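Local coordinates for protein acetamidase (Bacillus halodurans, PDB 2II1) that binds calcium ions and probably hydrolyses carbon-nitrogen bonds of linear amides, at residues G72-I77 / N208-R213. Sequence-based numbering, arbitrary orientation.
Sequences GDMLEI and NVKKER
R213 reaches across to the backbone of D73 and turns the NE/NH2 side of its guanidinium to D73 O: NH2 donates to D73 O at 2.9 Å and NE to the same oxygen at 3.2 Å, with that oxygen lying at the guanidinium edge. The NH2 donor is only slightly tilted from the carbonyl plane, whereas NE sits well above it. CG of R213 stands anti to its own N (chi1 -158°) and the bend at chi3 brings the NE/NH2 edge to D73 O; NH1 is left to pair with E172. With alanine in place of R213, the D73 carbonyl would probably lose both of these donors and E172 its salt-bridge mate. CG of M74, a selenomethionine, lies 3.9 Å from CB of K210, with CE of M74 alongside. On the same face, the extended E76 side chain brings OE1 near N208 ND2, carboxylate and amide planes 72° apart, while CE of K210 lies 3.7 Å from E76 OE1. The opposite face pairs L75 CD2 with V209 CG2 at 4.1 Å, both residues packing on V66. Between the faces, M74-K210 and E76-N208 form hydrogen-bonded pairs flanking the non-hydrogen-bonded L75-V209, the signature of neighbouring antiparallel strands, here 74-84 and 201-210 within the large mixed sheet.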
loop_
_atom_site.group_PDB
_atom_site.type_symbol
_atom_site.label_atom_id
_atom_site.label_comp_id
_atom_site.label_asym_id
_atom_site.label_seq_id
_atom_site.Cartn_x
_atom_site.Cartn_y
_atom_site.Cartn_z
ATOM N N GLY A 72 -6.591 17.183 -24.797
ATOM C CA GLY A 72 -7.022 17.906 -23.582
ATOM C C GLY A 72 -8.234 17.337 -22.845
ATOM O O GLY A 72 -8.442 17.651 -21.677
ATOM N N ASP A 73 -9.025 16.506 -23.522
ATOM C CA ASP A 73 -10.164 15.798 -22.920
ATOM C C ASP A 73 -9.611 14.654 -22.059
ATOM O O ASP A 73 -8.410 14.413 -22.013
ATOM C CB ASP A 73 -11.120 15.222 -23.998
ATOM C CG ASP A 73 -11.797 16.307 -24.867
ATOM O OD1 ASP A 73 -11.548 17.509 -24.674
ATOM O OD2 ASP A 73 -12.576 15.954 -25.780
HETATM N N MSE A 74 -10.508 13.972 -21.373
HETATM C CA MSE A 74 -10.201 12.703 -20.754
HETATM C C MSE A 74 -11.246 11.679 -21.131
HETATM O O MSE A 74 -12.360 12.039 -21.569
HETATM C CB MSE A 74 -10.038 12.833 -19.226
HETATM C CG MSE A 74 -11.063 13.627 -18.473
HETATM SE SE MSE A 74 -10.912 13.268 -16.516
HETATM C CE MSE A 74 -12.820 13.524 -16.041
ATOM N N LEU A 75 -10.882 10.401 -21.037
ATOM C CA LEU A 75 -11.881 9.351 -21.197
ATOM C C LEU A 75 -12.356 8.962 -19.830
ATOM O O LEU A 75 -11.550 8.853 -18.886
ATOM C CB LEU A 75 -11.317 8.124 -21.893
ATOM C CG LEU A 75 -10.969 8.260 -23.374
ATOM C CD1 LEU A 75 -10.480 6.927 -23.845
ATOM C CD2 LEU A 75 -12.156 8.741 -24.225
ATOM N N GLU A 76 -13.663 8.768 -19.730
ATOM C CA GLU A 76 -14.299 8.189 -18.559
ATOM C C GLU A 76 -14.757 6.777 -18.926
ATOM O O GLU A 76 -15.641 6.602 -19.749
ATOM C CB GLU A 76 -15.477 9.049 -18.112
ATOM C CG GLU A 76 -16.251 8.451 -16.957
ATOM C CD GLU A 76 -17.474 9.248 -16.614
ATOM O OE1 GLU A 76 -18.481 9.110 -17.324
ATOM O OE2 GLU A 76 -17.430 10.007 -15.641
ATOM N N ILE A 77 -14.127 5.770 -18.340
ATOM C CA ILE A 77 -14.319 4.397 -18.787
ATOM C C ILE A 77 -14.866 3.530 -17.660
ATOM O O ILE A 77 -14.194 3.278 -16.660
ATOM C CB ILE A 77 -13.027 3.764 -19.311
ATOM C CG1 ILE A 77 -12.411 4.659 -20.399
ATOM C CG2 ILE A 77 -13.346 2.327 -19.800
ATOM C CD1 ILE A 77 -10.876 4.622 -20.482
ATOM N N ASN A 208 -16.869 7.157 -22.211
ATOM C CA ASN A 208 -17.384 8.527 -22.293
ATOM C C ASN A 208 -16.263 9.513 -22.501
ATOM O O ASN A 208 -15.152 9.321 -22.004
ATOM C CB ASN A 208 -18.183 8.925 -21.052
ATOM C CG ASN A 208 -19.345 8.011 -20.793
ATOM O OD1 ASN A 208 -20.076 7.639 -21.703
ATOM N ND2 ASN A 208 -19.521 7.634 -19.538
ATOM N N VAL A 209 -16.552 10.560 -23.276
ATOM C CA VAL A 209 -15.594 11.631 -23.514
ATOM C C VAL A 209 -15.969 12.743 -22.558
ATOM O O VAL A 209 -17.153 13.103 -22.448
ATOM C CB VAL A 209 -15.620 12.127 -24.954
ATOM C CG1 VAL A 209 -14.765 13.400 -25.098
ATOM C CG2 VAL A 209 -15.130 11.051 -25.881
ATOM N N LYS A 210 -14.978 13.215 -21.806
ATOM C CA LYS A 210 -15.164 14.323 -20.886
ATOM C C LYS A 210 -14.296 15.460 -21.392
ATOM O O LYS A 210 -13.110 15.282 -21.641
ATOM C CB LYS A 210 -14.808 13.955 -19.435
ATOM C CG LYS A 210 -15.711 12.907 -18.795
ATOM C CD LYS A 210 -17.149 13.393 -18.619
ATOM C CE LYS A 210 -18.152 12.360 -19.123
ATOM N NZ LYS A 210 -19.351 12.973 -19.799
ATOM N N LYS A 211 -14.908 16.631 -21.543
ATOM C CA LYS A 211 -14.266 17.754 -22.180
ATOM C C LYS A 211 -13.412 18.580 -21.240
ATOM O O LYS A 211 -12.573 19.351 -21.704
ATOM C CB LYS A 211 -15.318 18.609 -22.893
ATOM C CG LYS A 211 -15.878 17.884 -24.100
ATOM C CD LYS A 211 -14.925 18.049 -25.276
ATOM C CE LYS A 211 -15.131 17.034 -26.387
ATOM N NZ LYS A 211 -14.021 17.151 -27.389
ATOM N N GLU A 212 -13.593 18.420 -19.934
ATOM C CA GLU A 212 -12.716 19.077 -18.996
ATOM C C GLU A 212 -11.975 18.045 -18.183
ATOM O O GLU A 212 -12.577 17.155 -17.571
ATOM C CB GLU A 212 -13.458 20.030 -18.060
ATOM C CG GLU A 212 -12.557 21.202 -17.605
ATOM C CD GLU A 212 -12.771 21.603 -16.157
ATOM O OE1 GLU A 212 -13.943 21.806 -15.766
ATOM O OE2 GLU A 212 -11.761 21.717 -15.415
ATOM N N ARG A 213 -10.656 18.195 -18.180
ATOM C CA ARG A 213 -9.787 17.352 -17.409
ATOM C C ARG A 213 -9.676 17.856 -15.981
ATOM O O ARG A 213 -8.825 18.672 -15.662
ATOM C CB ARG A 213 -8.434 17.312 -18.070
ATOM C CG ARG A 213 -7.668 16.132 -17.675
ATOM C CD ARG A 213 -6.359 16.119 -18.366
ATOM N NE ARG A 213 -6.484 15.754 -19.765
ATOM C CZ ARG A 213 -5.454 15.641 -20.592
ATOM N NH1 ARG A 213 -4.234 15.837 -20.143
ATOM N NH2 ARG A 213 -5.637 15.323 -21.863
#